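Local coordinates for ABC transporter, substrate binding protein (Agrobacterium tumefaciens, PDB 3C9H), which probably captures a solute in the periplasm and delivers it to an ABC transporter for import, and binds a magnesium ion, at residues A[129-143]-A[250-264]. Sequence-based numbering, arbitrary orientation.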
ATOM      1  N   ALA A 129       3.408  15.809  -3.559  1.00 19.97           N
ATOM      2  CA  ALA A 129       3.144  14.385  -3.356  1.00 19.51           C
ATOM      3  C   ALA A 129       3.788  13.559  -4.473  1.00 19.55           C
ATOM      4  O   ALA A 129       3.549  13.802  -5.687  1.00 20.32           O
ATOM      5  CB  ALA A 129       1.645  14.134  -3.353  1.00 18.99           C
ATOM      6  N   TYR A 130       4.619  12.606  -4.075  1.00 18.40           N
ATOM      7  CA  TYR A 130       5.346  11.759  -5.000  1.00 18.56           C
ATOM      8  C   TYR A 130       5.011  10.292  -4.799  1.00 18.47           C
ATOM      9  O   TYR A 130       5.123   9.765  -3.680  1.00 17.77           O
ATOM     10  CB  TYR A 130       6.847  11.928  -4.781  1.00 18.39           C
ATOM     11  CG  TYR A 130       7.395  13.320  -5.035  1.00 18.16           C
ATOM     12  CD1 TYR A 130       7.887  13.652  -6.275  1.00 19.30           C
ATOM     13  CD2 TYR A 130       7.469  14.285  -4.015  1.00 17.64           C
ATOM     14  CE1 TYR A 130       8.423  14.923  -6.539  1.00 18.88           C
ATOM     15  CE2 TYR A 130       7.999  15.561  -4.271  1.00 18.05           C
ATOM     16  CZ  TYR A 130       8.476  15.863  -5.534  1.00 18.28           C
ATOM     17  OH  TYR A 130       9.016  17.077  -5.816  1.00 18.16           O
ATOM     18  N   ALA A 131       4.657   9.625  -5.881  1.00 18.83           N
ATOM     19  CA  ALA A 131       4.465   8.182  -5.895  1.00 19.28           C
ATOM     20  C   ALA A 131       5.832   7.549  -5.963  1.00 20.30           C
ATOM     21  O   ALA A 131       6.625   7.873  -6.865  1.00 21.36           O
ATOM     22  CB  ALA A 131       3.654   7.750  -7.132  1.00 19.75           C
ATOM     23  N   LEU A 132       6.122   6.624  -5.065  1.00 20.07           N
ATOM     24  CA  LEU A 132       7.502   6.096  -4.928  1.00 20.02           C
ATOM     25  C   LEU A 132       7.722   4.609  -5.199  1.00 20.78           C
ATOM     26  O   LEU A 132       8.880   4.163  -5.264  1.00 20.72           O
ATOM     27  CB  LEU A 132       8.046   6.440  -3.529  1.00 20.64           C
ATOM     28  CG  LEU A 132       8.060   7.939  -3.207  1.00 20.90           C
ATOM     29  CD1 LEU A 132       8.313   8.173  -1.686  1.00 21.84           C
ATOM     30  CD2 LEU A 132       9.105   8.653  -4.059  1.00 22.88           C
ATOM     31  N   THR A 133       6.626   3.847  -5.310  1.00 21.38           N
ATOM     32  CA  THR A 133       6.659   2.408  -5.489  1.00 21.30           C
ATOM     33  C   THR A 133       5.599   2.036  -6.524  1.00 22.11           C
ATOM     34  O   THR A 133       4.777   2.865  -6.907  1.00 22.75           O
ATOM     35  CB  THR A 133       6.303   1.669  -4.177  1.00 21.32           C
ATOM     36  OG1 THR A 133       4.906   1.875  -3.866  1.00 20.26           O
ATOM     37  CG2 THR A 133       7.195   2.142  -3.004  1.00 19.54           C
ATOM     38  N   PHE A 134       5.591   0.770  -6.921  1.00 22.60           N
ATOM     39  CA  PHE A 134       4.622   0.254  -7.909  1.00 23.18           C
ATOM     40  C   PHE A 134       4.260  -1.172  -7.436  1.00 23.77           C
ATOM     41  O   PHE A 134       4.985  -2.120  -7.709  1.00 24.79           O
ATOM     42  CB  PHE A 134       5.325   0.288  -9.284  1.00 24.32           C
ATOM     43  CG  PHE A 134       4.413   0.167 -10.478  1.00 24.18           C
ATOM     44  CD1 PHE A 134       3.665   1.256 -10.918  1.00 27.62           C
ATOM     45  CD2 PHE A 134       4.345  -1.023 -11.187  1.00 26.27           C
ATOM     46  CE1 PHE A 134       2.833   1.148 -12.050  1.00 27.64           C
ATOM     47  CE2 PHE A 134       3.520  -1.146 -12.311  1.00 26.43           C
ATOM     48  CZ  PHE A 134       2.766  -0.058 -12.740  1.00 26.18           C
ATOM     49  N   GLU A 135       3.170  -1.298  -6.671  1.00 22.97           N
ATOM     50  CA  GLU A 135       2.824  -2.548  -5.925  1.00 22.70           C
ATOM     51  C   GLU A 135       1.425  -3.091  -6.251  1.00 22.47           C
ATOM     52  O   GLU A 135       0.457  -2.372  -6.124  1.00 22.80           O
ATOM     53  CB  GLU A 135       2.921  -2.285  -4.411  1.00 22.17           C
ATOM     54  CG  GLU A 135       4.362  -2.059  -3.931  1.00 22.88           C
ATOM     55  CD  GLU A 135       4.408  -1.554  -2.503  1.00 22.58           C
ATOM     56  OE1 GLU A 135       4.151  -2.366  -1.588  1.00 22.93           O
ATOM     57  OE2 GLU A 135       4.644  -0.341  -2.301  1.00 22.77           O
ATOM     58  N   PRO A 136       1.322  -4.356  -6.705  1.00 22.91           N
ATOM     59  CA  PRO A 136       0.030  -4.912  -7.105  1.00 22.65           C
ATOM     60  C   PRO A 136      -0.783  -5.513  -5.956  1.00 22.74           C
ATOM     61  O   PRO A 136      -0.209  -5.922  -4.943  1.00 23.64           O
ATOM     62  CB  PRO A 136       0.416  -6.007  -8.086  1.00 23.82           C
ATOM     63  CG  PRO A 136       1.712  -6.553  -7.523  1.00 24.02           C
ATOM     64  CD  PRO A 136       2.424  -5.291  -6.974  1.00 23.85           C
ATOM     65  N   ALA A 137      -2.103  -5.507  -6.122  1.00 22.05           N
ATOM     66  CA  ALA A 137      -3.050  -6.208  -5.254  1.00 22.70           C
ATOM     67  C   ALA A 137      -3.292  -7.586  -5.850  1.00 23.60           C
ATOM     68  O   ALA A 137      -3.833  -7.709  -6.985  1.00 25.04           O
ATOM     69  CB  ALA A 137      -4.334  -5.475  -5.195  1.00 21.94           C
ATOM     70  N   VAL A 138      -2.948  -8.610  -5.080  1.00 22.73           N
ATOM     71  CA  VAL A 138      -2.847  -9.978  -5.596  1.00 22.99           C
ATOM     72  C   VAL A 138      -3.695 -10.959  -4.792  1.00 22.49           C
ATOM     73  O   VAL A 138      -4.162 -10.650  -3.689  1.00 22.23           O
ATOM     74  CB  VAL A 138      -1.377 -10.464  -5.568  1.00 22.27           C
ATOM     75  CG1 VAL A 138      -0.484  -9.503  -6.334  1.00 23.59           C
ATOM     76  CG2 VAL A 138      -0.883 -10.666  -4.092  1.00 22.32           C
ATOM     77  N   PHE A 139      -3.891 -12.142  -5.362  1.00 22.60           N
ATOM     78  CA  PHE A 139      -4.471 -13.252  -4.619  1.00 22.83           C
ATOM     79  C   PHE A 139      -3.323 -13.965  -3.912  1.00 22.26           C
ATOM     80  O   PHE A 139      -2.231 -14.084  -4.447  1.00 21.18           O
ATOM     81  CB  PHE A 139      -5.157 -14.298  -5.517  1.00 23.70           C
ATOM     82  CG  PHE A 139      -6.265 -13.788  -6.418  1.00 23.27           C
ATOM     83  CD1 PHE A 139      -6.798 -12.509  -6.310  1.00 26.82           C
ATOM     84  CD2 PHE A 139      -6.796 -14.632  -7.376  1.00 26.36           C
ATOM     85  CE1 PHE A 139      -7.837 -12.094  -7.146  1.00 26.35           C
ATOM     86  CE2 PHE A 139      -7.854 -14.222  -8.215  1.00 26.19           C
ATOM     87  CZ  PHE A 139      -8.368 -12.958  -8.097  1.00 26.47           C
ATOM     88  N   VAL A 140      -3.616 -14.490  -2.737  1.00 21.59           N
ATOM     89  CA  VAL A 140      -2.721 -15.361  -2.046  1.00 21.93           C
ATOM     90  C   VAL A 140      -3.487 -16.642  -1.719  1.00 21.86           C
ATOM     91  O   VAL A 140      -4.725 -16.644  -1.621  1.00 21.13           O
ATOM     92  CB  VAL A 140      -2.098 -14.698  -0.786  1.00 22.27           C
ATOM     93  CG1 VAL A 140      -1.228 -13.514  -1.190  1.00 21.75           C
ATOM     94  CG2 VAL A 140      -3.181 -14.262   0.211  1.00 21.33           C
ATOM     95  N   TYR A 141      -2.754 -17.741  -1.611  1.00 22.06           N
ATOM     96  CA  TYR A 141      -3.380 -19.026  -1.284  1.00 23.34           C
ATOM     97  C   TYR A 141      -2.462 -19.868  -0.426  1.00 23.64           C
ATOM     98  O   TYR A 141      -1.242 -19.667  -0.428  1.00 23.72           O
ATOM     99  CB  TYR A 141      -3.791 -19.793  -2.555  1.00 23.86           C
ATOM    100  CG  TYR A 141      -2.663 -20.238  -3.466  1.00 25.43           C
ATOM    101  CD1 TYR A 141      -2.232 -21.568  -3.486  1.00 26.58           C
ATOM    102  CD2 TYR A 141      -2.031 -19.335  -4.313  1.00 25.89           C
ATOM    103  CE1 TYR A 141      -1.188 -21.968  -4.327  1.00 26.55           C
ATOM    104  CE2 TYR A 141      -1.024 -19.727  -5.152  1.00 25.20           C
ATOM    105  CZ  TYR A 141      -0.594 -21.042  -5.144  1.00 26.10           C
ATOM    106  OH  TYR A 141       0.416 -21.408  -5.986  1.00 27.65           O
ATOM    107  N   HIS A 142      -3.073 -20.801   0.295  1.00 24.39           N
ATOM    108  CA  HIS A 142      -2.375 -21.808   1.077  1.00 25.57           C
ATOM    109  C   HIS A 142      -2.081 -23.018   0.165  1.00 25.89           C
ATOM    110  O   HIS A 142      -2.968 -23.789  -0.159  1.00 24.27           O
ATOM    111  CB  HIS A 142      -3.252 -22.194   2.263  1.00 25.35           C
ATOM    112  CG  HIS A 142      -2.647 -23.220   3.169  1.00 25.84           C
ATOM    113  ND1 HIS A 142      -1.488 -23.000   3.882  1.00 26.98           N
ATOM    114  CD2 HIS A 142      -3.064 -24.456   3.508  1.00 25.29           C
ATOM    115  CE1 HIS A 142      -1.211 -24.063   4.609  1.00 27.26           C
ATOM    116  NE2 HIS A 142      -2.154 -24.960   4.403  1.00 28.51           N
ATOM    117  N   LYS A 143      -0.828 -23.140  -0.254  1.00 27.38           N
ATOM    118  CA  LYS A 143      -0.403 -24.167  -1.220  1.00 28.62           C
ATOM    119  C   LYS A 143      -0.856 -25.586  -0.854  1.00 28.53           C
ATOM    120  O   LYS A 143      -1.399 -26.272  -1.690  1.00 28.59           O
ATOM    121  CB  LYS A 143       1.121 -24.137  -1.432  1.00 29.29           C
ATOM    122  CG  LYS A 143       1.651 -22.857  -2.032  1.00 30.57           C
ATOM    123  CD  LYS A 143       3.105 -23.015  -2.427  1.00 30.55           C
ATOM    124  CE  LYS A 143       3.625 -21.755  -3.076  1.00 31.89           C
ATOM    125  NZ  LYS A 143       4.834 -21.981  -3.931  1.00 33.52           N
ATOM    126  N   GLY A 250       1.328 -19.097  -1.446  1.00 29.62           N
ATOM    127  CA  GLY A 250       1.408 -18.869  -2.886  1.00 29.28           C
ATOM    128  C   GLY A 250       0.738 -17.563  -3.270  1.00 27.89           C
ATOM    129  O   GLY A 250      -0.114 -17.054  -2.544  1.00 27.17           O
ATOM    130  N   ILE A 251       1.135 -17.035  -4.415  1.00 27.63           N
ATOM    131  CA  ILE A 251       0.675 -15.757  -4.937  1.00 28.36           C
ATOM    132  C   ILE A 251       0.178 -15.934  -6.372  1.00 28.79           C
ATOM    133  O   ILE A 251       0.821 -16.637  -7.168  1.00 28.38           O
ATOM    134  CB  ILE A 251       1.837 -14.720  -4.986  1.00 27.70           C
ATOM    135  CG1 ILE A 251       2.422 -14.473  -3.589  1.00 28.95           C
ATOM    136  CG2 ILE A 251       1.360 -13.414  -5.632  1.00 27.15           C
ATOM    137  CD1 ILE A 251       3.792 -13.795  -3.599  1.00 28.46           C
ATOM    138  N   VAL A 252      -0.927 -15.269  -6.708  1.00 29.14           N
ATOM    139  CA  VAL A 252      -1.419 -15.166  -8.092  1.00 29.33           C
ATOM    140  C   VAL A 252      -1.702 -13.709  -8.411  1.00 29.93           C
ATOM    141  O   VAL A 252      -2.493 -13.049  -7.708  1.00 28.99           O
ATOM    142  CB  VAL A 252      -2.713 -16.020  -8.309  1.00 29.34           C
ATOM    143  CG1 VAL A 252      -3.140 -15.994  -9.767  1.00 28.61           C
ATOM    144  CG2 VAL A 252      -2.510 -17.421  -7.869  1.00 28.54           C
ATOM    145  N   LEU A 253      -1.019 -13.171  -9.431  1.00 30.79           N
ATOM    146  CA  LEU A 253      -1.400 -11.868  -9.979  1.00 31.48           C
ATOM    147  C   LEU A 253      -2.635 -12.120 -10.825  1.00 31.36           C
ATOM    148  O   LEU A 253      -2.570 -12.890 -11.760  1.00 32.41           O
ATOM    149  CB  LEU A 253      -0.286 -11.226 -10.833  1.00 31.88           C
ATOM    150  CG  LEU A 253       0.681 -10.345 -10.026  1.00 32.25           C
ATOM    151  CD1 LEU A 253       1.639 -11.231  -9.248  1.00 31.35           C
ATOM    152  CD2 LEU A 253       1.437  -9.376 -10.938  1.00 32.11           C
ATOM    153  N   PRO A 254      -3.771 -11.527 -10.469  1.00 31.19           N
ATOM    154  CA  PRO A 254      -4.967 -11.818 -11.254  1.00 31.13           C
ATOM    155  C   PRO A 254      -4.815 -11.522 -12.753  1.00 30.99           C
ATOM    156  O   PRO A 254      -4.337 -10.443 -13.148  1.00 29.93           O
ATOM    157  CB  PRO A 254      -6.017 -10.911 -10.620  1.00 30.95           C
ATOM    158  CG  PRO A 254      -5.545 -10.738  -9.234  1.00 31.57           C
ATOM    159  CD  PRO A 254      -4.075 -10.641  -9.338  1.00 31.66           C
ATOM    160  N   LYS A 255      -5.263 -12.469 -13.570  1.00 30.81           N
ATOM    161  CA  LYS A 255      -5.064 -12.408 -15.014  1.00 31.45           C
ATOM    162  C   LYS A 255      -6.107 -11.586 -15.745  1.00 30.94           C
ATOM    163  O   LYS A 255      -5.821 -11.093 -16.833  1.00 32.20           O
ATOM    164  CB  LYS A 255      -5.016 -13.818 -15.599  1.00 32.25           C
ATOM    165  CG  LYS A 255      -3.811 -14.626 -15.153  1.00 32.82           C
ATOM    166  CD  LYS A 255      -3.979 -16.038 -15.629  1.00 33.92           C
ATOM    167  CE  LYS A 255      -2.826 -16.953 -15.240  1.00 35.38           C
ATOM    168  NZ  LYS A 255      -3.175 -18.354 -15.672  1.00 37.51           N
ATOM    169  N   ASP A 256      -7.308 -11.463 -15.174  1.00 30.27           N
ATOM    170  CA  ASP A 256      -8.338 -10.546 -15.703  1.00 29.41           C
ATOM    171  C   ASP A 256      -7.898  -9.062 -15.584  1.00 28.97           C
ATOM    172  O   ASP A 256      -7.904  -8.321 -16.558  1.00 29.23           O
ATOM    173  CB  ASP A 256      -9.723 -10.803 -15.075  1.00 29.69           C
ATOM    174  CG  ASP A 256      -9.703 -10.902 -13.537  1.00 30.89           C
ATOM    175  OD1 ASP A 256      -8.623 -10.962 -12.912  1.00 31.74           O
ATOM    176  OD2 ASP A 256     -10.800 -10.954 -12.946  1.00 32.94           O
ATOM    177  N   TYR A 257      -7.486  -8.634 -14.400  1.00 27.33           N
ATOM    178  CA  TYR A 257      -6.797  -7.354 -14.269  1.00 26.81           C
ATOM    179  C   TYR A 257      -6.107  -7.313 -12.909  1.00 26.05           C
ATOM    180  O   TYR A 257      -6.515  -8.013 -11.974  1.00 24.30           O
ATOM    181  CB  TYR A 257      -7.760  -6.165 -14.410  1.00 26.93           C
ATOM    182  CG  TYR A 257      -8.778  -6.075 -13.301  1.00 27.16           C
ATOM    183  CD1 TYR A 257      -8.503  -5.400 -12.120  1.00 26.95           C
ATOM    184  CD2 TYR A 257     -10.027  -6.669 -13.438  1.00 27.03           C
ATOM    185  CE1 TYR A 257      -9.452  -5.339 -11.092  1.00 27.15           C
ATOM    186  CE2 TYR A 257     -10.957  -6.598 -12.446  1.00 27.52           C
ATOM    187  CZ  TYR A 257     -10.685  -5.934 -11.279  1.00 28.32           C
ATOM    188  OH  TYR A 257     -11.670  -5.893 -10.305  1.00 28.60           O
ATOM    189  N   THR A 258      -5.074  -6.488 -12.805  1.00 24.98           N
ATOM    190  CA  THR A 258      -4.351  -6.353 -11.546  1.00 24.98           C
ATOM    191  C   THR A 258      -4.260  -4.868 -11.205  1.00 24.32           C
ATOM    192  O   THR A 258      -3.636  -4.097 -11.934  1.00 24.53           O
ATOM    193  CB  THR A 258      -2.911  -6.988 -11.572  1.00 25.01           C
ATOM    194  OG1 THR A 258      -2.980  -8.412 -11.745  1.00 27.75           O
ATOM    195  CG2 THR A 258      -2.184  -6.735 -10.249  1.00 24.42           C
ATOM    196  N   VAL A 259      -4.912  -4.468 -10.119  1.00 23.16           N
ATOM    197  CA  VAL A 259      -4.799  -3.109  -9.634  1.00 22.68           C
ATOM    198  C   VAL A 259      -3.403  -2.883  -9.046  1.00 22.46           C
ATOM    199  O   VAL A 259      -2.850  -3.763  -8.367  1.00 21.24           O
ATOM    200  CB  VAL A 259      -5.883  -2.778  -8.608  1.00 22.63           C
ATOM    201  CG1 VAL A 259      -5.602  -1.374  -8.009  1.00 22.91           C
ATOM    202  CG2 VAL A 259      -7.292  -2.834  -9.276  1.00 21.38           C
ATOM    203  N   VAL A 260      -2.826  -1.709  -9.334  1.00 22.15           N
ATOM    204  CA  VAL A 260      -1.492  -1.353  -8.845  1.00 22.56           C
ATOM    205  C   VAL A 260      -1.560  -0.022  -8.092  1.00 23.30           C
ATOM    206  O   VAL A 260      -2.134   0.992  -8.576  1.00 24.50           O
ATOM    207  CB  VAL A 260      -0.457  -1.272  -9.969  1.00 22.34           C
ATOM    208  CG1 VAL A 260       0.939  -0.878  -9.421  1.00 23.64           C
ATOM    209  CG2 VAL A 260      -0.385  -2.584 -10.686  1.00 24.10           C
ATOM    210  N   MET A 261      -0.971  -0.013  -6.910  1.00 22.28           N
ATOM    211  CA  MET A 261      -0.888   1.230  -6.152  1.00 22.44           C
ATOM    212  C   MET A 261       0.547   1.650  -6.066  1.00 21.49           C
ATOM    213  O   MET A 261       1.458   0.878  -6.367  1.00 20.71           O
ATOM    214  CB  MET A 261      -1.490   1.094  -4.743  1.00 22.80           C
ATOM    215  CG  MET A 261      -0.673   0.287  -3.731  1.00 22.23           C
ATOM    216  SD  MET A 261       0.781   1.034  -2.890  1.00 15.53           S
ATOM    217  CE  MET A 261       0.107   2.637  -2.635  1.00 33.80           C
ATOM    218  N   SER A 262       0.737   2.879  -5.615  1.00 21.08           N
ATOM    219  CA  SER A 262       2.070   3.425  -5.441  1.00 20.52           C
ATOM    220  C   SER A 262       2.072   4.137  -4.110  1.00 20.52           C
ATOM    221  O   SER A 262       1.196   4.960  -3.879  1.00 21.74           O
ATOM    222  CB  SER A 262       2.358   4.441  -6.541  1.00 20.89           C
ATOM    223  OG  SER A 262       2.395   3.856  -7.835  1.00 23.12           O
ATOM    224  N   ARG A 263       3.035   3.845  -3.230  1.00 19.36           N
ATOM    225  CA  ARG A 263       3.134   4.562  -1.960  1.00 18.47           C
ATOM    226  C   ARG A 263       3.487   6.030  -2.247  1.00 18.20           C
ATOM    227  O   ARG A 263       4.377   6.331  -3.059  1.00 19.07           O
ATOM    228  CB  ARG A 263       4.207   3.934  -1.062  1.00 18.83           C
ATOM    229  CG  ARG A 263       3.818   2.572  -0.567  1.00 18.76           C
ATOM    230  CD  ARG A 263       4.895   1.898   0.236  1.00 18.76           C
ATOM    231  NE  ARG A 263       4.539   0.495   0.277  1.00 19.80           N
ATOM    232  CZ  ARG A 263       3.762  -0.069   1.186  1.00 20.65           C
ATOM    233  NH1 ARG A 263       3.348   0.590   2.264  1.00 19.75           N
ATOM    234  NH2 ARG A 263       3.443  -1.341   1.026  1.00 21.38           N
ATOM    235  N   ILE A 264       2.789   6.932  -1.587  1.00 17.95           N
ATOM    236  CA  ILE A 264       2.969   8.368  -1.792  1.00 17.62           C
ATOM    237  C   ILE A 264       3.637   9.001  -0.586  1.00 17.14           C
ATOM    238  O   ILE A 264       3.200   8.813   0.558  1.00 16.87           O
ATOM    239  CB  ILE A 264       1.611   9.057  -2.087  1.00 18.03           C
ATOM    240  CG1 ILE A 264       1.078   8.664  -3.476  1.00 19.21           C
ATOM    241  CG2 ILE A 264       1.713  10.608  -1.983  1.00 17.59           C
ATOM    242  CD1 ILE A 264      -0.276   9.371  -3.774  1.00 19.09           C
TER
HETATM  243  O   HOH W   1      -5.905  -6.514  -8.412  1.00 24.03           O
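Val260 CG1 sits squarely over the centre of the Phe134 ring, 3.6 Å from its centroid, a methyl knob on a flat aromatic face. Farther along, Pro254 CG presses on one face of Phe139, off-centre toward the rim and 3.4 Å from Phe139 CE1. Tyr141 repeats the theme against bare backbone: with CG between its own N and carbonyl carbon (chi1 65°), the ring folds back over Gly250, whose CA lies 3.4 Å above its plane, offset toward the rim. Between Phe134 and Phe139, Thr258 CG2 presses tightly on Pro136 CB at 3.5 Å.

The polar knot is Glu135 with Arg263. The guanidinium meets the carboxylate side-on and nearly coplanar (28°), Arg263 NE to Glu135 OE2 at 2.7 Å and Arg263 NH2 to Glu135 OE1 at 2.9 Å, both on syn lone pairs. Thr133 OG1 takes the anti lone pair of OE2 and accepts a nearly straight bond from Arg263 N (178°); Ser237 OG hydrogen-bonds OE1. Arg263 NH1 bonds a citrate, probably from the crystallisation liquor, near the magnesium ligand Ser41, consistent with a periplasmic binding-protein cleft.

Strand 135-142 pairs antiparallel with 249-252 and 258-268, a water bridging Ala137 O and Val259 N; helix 96-104 packs on Met261 and Ile264, strand 323-325 on Phe134.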